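Local coordinates for lipoteichoic acid primase (Listeria monocytogenes, PDB 4UOP), which is a lipoteichoic acid primase of the sulfatase family, whose extracellular catalytic domain, built around a mixed beta sheet, holds a magnesium ion, at residues 187-200 with 218-230. Residues are numbered along the deposited sequence; the frame is centred on the assembly and turned at random.
Sequences IGFSPSDEVLYNKA and LISVSSHMPFDIP
With chi1 of -69° in Asp193 and -68° in Ser222, CG and OG each stand beside their own backbone N, and the two side chains reach past each other in a reciprocal exchange. Asp193 N donates to Ser222 OG (3.0 Å). In return, Asp193 OD1 accepts an almost perfectly straight bond from Val221 N (2.9 Å) on its syn lone pair. Ser222 N reaches the same OD1 of Asp193 (3.1 Å) from above the carboxylate plane. The pairing illustrates how a helix start can hold a turn: Ser192 N-caps helix 193-209 by accepting from Val195 N, its hydroxyl also bonded to Asp185, and the next residue grips the type I turn Val221 to His224 that follows strand 214-219. One water joins Asp193 OD2, Ser220 OG and Ser223 OG; Glu66, a magnesium ligand, binds both hydroxyls through its backbone. Apolar contacts flank this polar centre. Leu218 CD2 meets the edge of the Tyr197 ring at CD1 (3.7 Å) and also Ala200 CB. The side chains of Ile187 and Pro230 cross at about a right angle, with CG1 of Ile187 3.7 Å from CD of Pro230. Two backbone N-H groups converging on one buried carboxylate oxygen, beside the helix N-terminus, would probably stabilise Asp193 as the anion and fix its rotation.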
loop_
_atom_site.group_PDB
_atom_site.type_symbol
_atom_site.label_atom_id
_atom_site.label_comp_id
_atom_site.label_asym_id
_atom_site.label_seq_id
_atom_site.Cartn_x
_atom_site.Cartn_y
_atom_site.Cartn_z
ATOM N N ILE B 187 -23.232 -8.107 14.646
ATOM C CA ILE B 187 -22.257 -7.471 15.533
ATOM C C ILE B 187 -21.296 -6.745 14.605
ATOM O O ILE B 187 -20.700 -7.358 13.711
ATOM C CB ILE B 187 -21.512 -8.494 16.413
ATOM C CG1 ILE B 187 -22.481 -9.089 17.433
ATOM C CG2 ILE B 187 -20.316 -7.850 17.113
ATOM C CD1 ILE B 187 -21.866 -10.111 18.372
ATOM N N GLY B 188 -21.165 -5.436 14.798
ATOM C CA GLY B 188 -20.473 -4.605 13.827
ATOM C C GLY B 188 -21.322 -4.476 12.574
ATOM O O GLY B 188 -22.443 -3.973 12.638
ATOM N N PHE B 189 -20.810 -4.949 11.440
ATOM C CA PHE B 189 -21.504 -4.774 10.158
ATOM C C PHE B 189 -22.033 -6.068 9.542
ATOM O O PHE B 189 -22.545 -6.040 8.426
ATOM C CB PHE B 189 -20.589 -4.084 9.136
ATOM C CG PHE B 189 -20.459 -2.604 9.322
ATOM C CD1 PHE B 189 -21.471 -1.739 8.897
ATOM C CD2 PHE B 189 -19.311 -2.065 9.879
ATOM C CE1 PHE B 189 -21.344 -0.370 9.050
ATOM C CE2 PHE B 189 -19.183 -0.698 10.033
ATOM C CZ PHE B 189 -20.200 0.150 9.619
ATOM N N SER B 190 -21.922 -7.192 10.245
ATOM C CA SER B 190 -22.414 -8.451 9.691
ATOM C C SER B 190 -22.738 -9.459 10.803
ATOM O O SER B 190 -22.429 -9.218 11.979
ATOM C CB SER B 190 -21.415 -8.994 8.647
ATOM O OG SER B 190 -20.219 -9.421 9.246
ATOM N N PRO B 191 -23.390 -10.575 10.448
ATOM C CA PRO B 191 -23.765 -11.501 11.497
ATOM C C PRO B 191 -22.585 -11.937 12.374
ATOM O O PRO B 191 -21.439 -12.021 11.908
ATOM C CB PRO B 191 -24.384 -12.667 10.733
ATOM C CG PRO B 191 -24.945 -12.039 9.495
ATOM C CD PRO B 191 -24.027 -10.902 9.160
ATOM N N SER B 192 -22.898 -12.216 13.632
ATOM C CA SER B 192 -21.906 -12.494 14.649
ATOM C C SER B 192 -21.139 -13.773 14.346
ATOM O O SER B 192 -21.586 -14.595 13.540
ATOM C CB SER B 192 -22.597 -12.637 15.998
ATOM O OG SER B 192 -23.441 -13.772 16.003
ATOM N N ASP B 193 -19.993 -13.934 15.010
ATOM C CA ASP B 193 -19.270 -15.202 14.978
ATOM C C ASP B 193 -20.168 -16.364 15.428
ATOM O O ASP B 193 -20.006 -17.472 14.943
ATOM C CB ASP B 193 -18.025 -15.168 15.869
ATOM C CG ASP B 193 -16.923 -14.259 15.335
ATOM O OD1 ASP B 193 -17.027 -13.704 14.213
ATOM O OD2 ASP B 193 -15.927 -14.106 16.068
ATOM N N GLU B 194 -21.088 -16.132 16.374
ATOM C CA GLU B 194 -22.020 -17.188 16.767
ATOM C C GLU B 194 -22.830 -17.685 15.567
ATOM O O GLU B 194 -23.013 -18.872 15.400
ATOM C CB GLU B 194 -22.978 -16.740 17.879
ATOM C CG GLU B 194 -23.870 -17.865 18.390
ATOM C CD GLU B 194 -24.573 -17.538 19.706
ATOM O OE1 GLU B 194 -24.664 -16.348 20.073
ATOM O OE2 GLU B 194 -25.035 -18.488 20.383
ATOM N N VAL B 195 -23.299 -16.768 14.731
ATOM C CA VAL B 195 -24.076 -17.135 13.539
ATOM C C VAL B 195 -23.161 -17.844 12.516
ATOM O O VAL B 195 -23.574 -18.817 11.876
ATOM C CB VAL B 195 -24.746 -15.895 12.913
ATOM C CG1 VAL B 195 -25.392 -16.227 11.583
ATOM C CG2 VAL B 195 -25.791 -15.306 13.873
ATOM N N LEU B 196 -21.923 -17.364 12.386
ATOM C CA LEU B 196 -20.936 -17.995 11.497
ATOM C C LEU B 196 -20.818 -19.470 11.824
ATOM O O LEU B 196 -21.024 -20.338 10.953
ATOM C CB LEU B 196 -19.566 -17.308 11.627
ATOM C CG LEU B 196 -18.373 -18.008 10.965
ATOM C CD1 LEU B 196 -18.521 -17.961 9.453
ATOM C CD2 LEU B 196 -17.082 -17.363 11.414
ATOM N N TYR B 197 -20.560 -19.769 13.098
ATOM C CA TYR B 197 -20.312 -21.146 13.496
ATOM C C TYR B 197 -21.586 -21.999 13.483
ATOM O O TYR B 197 -21.564 -23.163 13.078
ATOM C CB TYR B 197 -19.644 -21.204 14.866
ATOM C CG TYR B 197 -18.298 -20.516 14.921
ATOM C CD1 TYR B 197 -17.302 -20.814 13.983
ATOM C CD2 TYR B 197 -18.009 -19.581 15.900
ATOM C CE1 TYR B 197 -16.077 -20.175 14.021
ATOM C CE2 TYR B 197 -16.779 -18.953 15.961
ATOM C CZ TYR B 197 -15.804 -19.246 15.003
ATOM O OH TYR B 197 -14.581 -18.595 15.044
ATOM N N ASN B 198 -22.694 -21.422 13.936
ATOM C CA ASN B 198 -23.960 -22.153 13.973
ATOM C C ASN B 198 -24.524 -22.507 12.601
ATOM O O ASN B 198 -25.158 -23.537 12.450
ATOM C CB ASN B 198 -25.004 -21.387 14.790
ATOM C CG ASN B 198 -24.796 -21.539 16.279
ATOM O OD1 ASN B 198 -24.126 -22.461 16.729
ATOM N ND2 ASN B 198 -25.389 -20.643 17.055
ATOM N N LYS B 199 -24.338 -21.649 11.614
ATOM C CA LYS B 199 -24.822 -21.945 10.277
ATOM C C LYS B 199 -23.823 -22.764 9.464
ATOM O O LYS B 199 -24.230 -23.518 8.602
ATOM C CB LYS B 199 -25.232 -20.682 9.544
ATOM C CG LYS B 199 -26.474 -20.046 10.172
ATOM C CD LYS B 199 -27.039 -18.934 9.316
ATOM C CE LYS B 199 -28.412 -18.500 9.801
ATOM N NZ LYS B 199 -29.477 -19.462 9.397
ATOM N N ALA B 200 -22.536 -22.669 9.770
ATOM C CA ALA B 200 -21.544 -23.510 9.067
ATOM C C ALA B 200 -21.610 -24.966 9.541
ATOM O O ALA B 200 -21.527 -25.900 8.738
ATOM C CB ALA B 200 -20.138 -22.964 9.250
ATOM N N LEU B 218 -13.095 -20.859 7.667
ATOM C CA LEU B 218 -14.003 -19.913 8.291
ATOM C C LEU B 218 -13.229 -18.653 8.641
ATOM O O LEU B 218 -12.128 -18.726 9.213
ATOM C CB LEU B 218 -14.634 -20.515 9.543
ATOM C CG LEU B 218 -15.577 -21.697 9.328
ATOM C CD1 LEU B 218 -14.816 -23.001 9.217
ATOM C CD2 LEU B 218 -16.574 -21.826 10.470
ATOM N N ILE B 219 -13.783 -17.491 8.296
ATOM C CA ILE B 219 -13.148 -16.217 8.542
ATOM C C ILE B 219 -14.038 -15.487 9.553
ATOM O O ILE B 219 -15.109 -15.144 9.222
ATOM C CB ILE B 219 -13.060 -15.373 7.252
ATOM C CG1 ILE B 219 -12.494 -16.219 6.114
ATOM C CG2 ILE B 219 -12.193 -14.166 7.430
ATOM C CD1 ILE B 219 -11.092 -16.590 6.357
ATOM N N SER B 220 -13.538 -15.279 10.763
ATOM C CA SER B 220 -14.289 -14.603 11.816
ATOM C C SER B 220 -14.350 -13.108 11.593
ATOM O O SER B 220 -13.639 -12.622 10.762
ATOM C CB SER B 220 -13.719 -14.916 13.184
ATOM O OG SER B 220 -12.671 -14.100 13.465
ATOM N N VAL B 221 -15.251 -12.402 12.274
ATOM C CA VAL B 221 -15.360 -10.989 12.047
ATOM C C VAL B 221 -15.730 -10.139 13.250
ATOM O O VAL B 221 -15.563 -9.000 13.204
ATOM C CB VAL B 221 -16.268 -10.674 10.849
ATOM C CG1 VAL B 221 -17.697 -10.703 11.265
ATOM C CG2 VAL B 221 -15.941 -9.344 10.228
ATOM N N SER B 222 -16.246 -10.756 14.284
ATOM C CA SER B 222 -16.793 -10.000 15.405
ATOM C C SER B 222 -15.739 -9.172 16.150
ATOM O O SER B 222 -16.056 -8.216 16.801
ATOM C CB SER B 222 -17.573 -10.888 16.365
ATOM O OG SER B 222 -18.723 -11.361 15.766
ATOM N N SER B 223 -14.505 -9.626 16.098
ATOM C CA SER B 223 -13.411 -8.895 16.718
ATOM C C SER B 223 -12.694 -7.922 15.754
ATOM O O SER B 223 -11.553 -7.497 16.015
ATOM C CB SER B 223 -12.442 -9.864 17.405
ATOM O OG SER B 223 -12.060 -10.919 16.521
ATOM N N HIS B 224 -13.363 -7.530 14.670
ATOM C CA HIS B 224 -12.868 -6.458 13.789
ATOM C C HIS B 224 -13.065 -5.122 14.517
ATOM O O HIS B 224 -14.039 -4.964 15.273
ATOM C CB HIS B 224 -13.661 -6.420 12.478
ATOM C CG HIS B 224 -12.948 -5.750 11.340
ATOM N ND1 HIS B 224 -12.848 -4.381 11.210
ATOM C CD2 HIS B 224 -12.293 -6.274 10.276
ATOM C CE1 HIS B 224 -12.180 -4.090 10.104
ATOM N NE2 HIS B 224 -11.831 -5.223 9.519
ATOM N N MET B 225 -12.173 -4.173 14.264
ATOM C CA MET B 225 -12.303 -2.803 14.788
ATOM C C MET B 225 -13.580 -2.197 14.198
ATOM O O MET B 225 -13.933 -2.512 13.057
ATOM C CB MET B 225 -11.060 -2.006 14.390
ATOM C CG MET B 225 -10.839 -0.667 15.081
ATOM S SD MET B 225 -9.489 0.307 14.363
ATOM C CE MET B 225 -8.037 -0.462 15.041
ATOM N N PRO B 226 -14.315 -1.375 14.978
ATOM C CA PRO B 226 -14.049 -0.827 16.310
ATOM C C PRO B 226 -14.379 -1.716 17.514
ATOM O O PRO B 226 -14.525 -1.194 18.606
ATOM C CB PRO B 226 -14.951 0.420 16.334
ATOM C CG PRO B 226 -16.143 -0.002 15.555
ATOM C CD PRO B 226 -15.590 -0.867 14.437
ATOM N N PHE B 227 -14.505 -3.028 17.346
ATOM C CA PHE B 227 -14.645 -3.933 18.506
ATOM C C PHE B 227 -15.944 -3.703 19.283
ATOM O O PHE B 227 -15.975 -3.876 20.501
ATOM C CB PHE B 227 -13.432 -3.817 19.450
ATOM C CG PHE B 227 -12.120 -3.699 18.733
ATOM C CD1 PHE B 227 -11.707 -4.701 17.884
ATOM C CD2 PHE B 227 -11.310 -2.596 18.896
ATOM C CE1 PHE B 227 -10.517 -4.601 17.198
ATOM C CE2 PHE B 227 -10.100 -2.491 18.209
ATOM C CZ PHE B 227 -9.708 -3.499 17.354
ATOM N N ASP B 228 -17.002 -3.326 18.564
ATOM C CA ASP B 228 -18.305 -3.031 19.175
ATOM C C ASP B 228 -19.079 -4.309 19.442
ATOM O O ASP B 228 -19.543 -4.953 18.511
ATOM C CB ASP B 228 -19.120 -2.110 18.258
ATOM C CG ASP B 228 -20.461 -1.720 18.859
ATOM O OD1 ASP B 228 -20.595 -1.703 20.104
ATOM O OD2 ASP B 228 -21.386 -1.412 18.076
ATOM N N ILE B 229 -19.184 -4.678 20.714
ATOM C CA ILE B 229 -19.924 -5.850 21.131
ATOM C C ILE B 229 -21.191 -5.404 21.887
ATOM O O ILE B 229 -21.112 -4.531 22.745
ATOM C CB ILE B 229 -19.054 -6.692 22.074
ATOM C CG1 ILE B 229 -17.780 -7.181 21.353
ATOM C CG2 ILE B 229 -19.827 -7.842 22.674
ATOM C CD1 ILE B 229 -18.037 -8.106 20.177
ATOM N N PRO B 230 -22.355 -5.993 21.570
ATOM C CA PRO B 230 -23.569 -5.599 22.304
ATOM C C PRO B 230 -23.381 -5.757 23.804
ATOM O O PRO B 230 -22.674 -6.665 24.249
ATOM C CB PRO B 230 -24.615 -6.585 21.793
ATOM C CG PRO B 230 -24.179 -6.903 20.406
ATOM C CD PRO B 230 -22.670 -6.860 20.424
HETATM O O HOH W 1 -19.821 -9.985 13.605
HETATM O O HOH W 2 -13.812 -12.485 15.302
#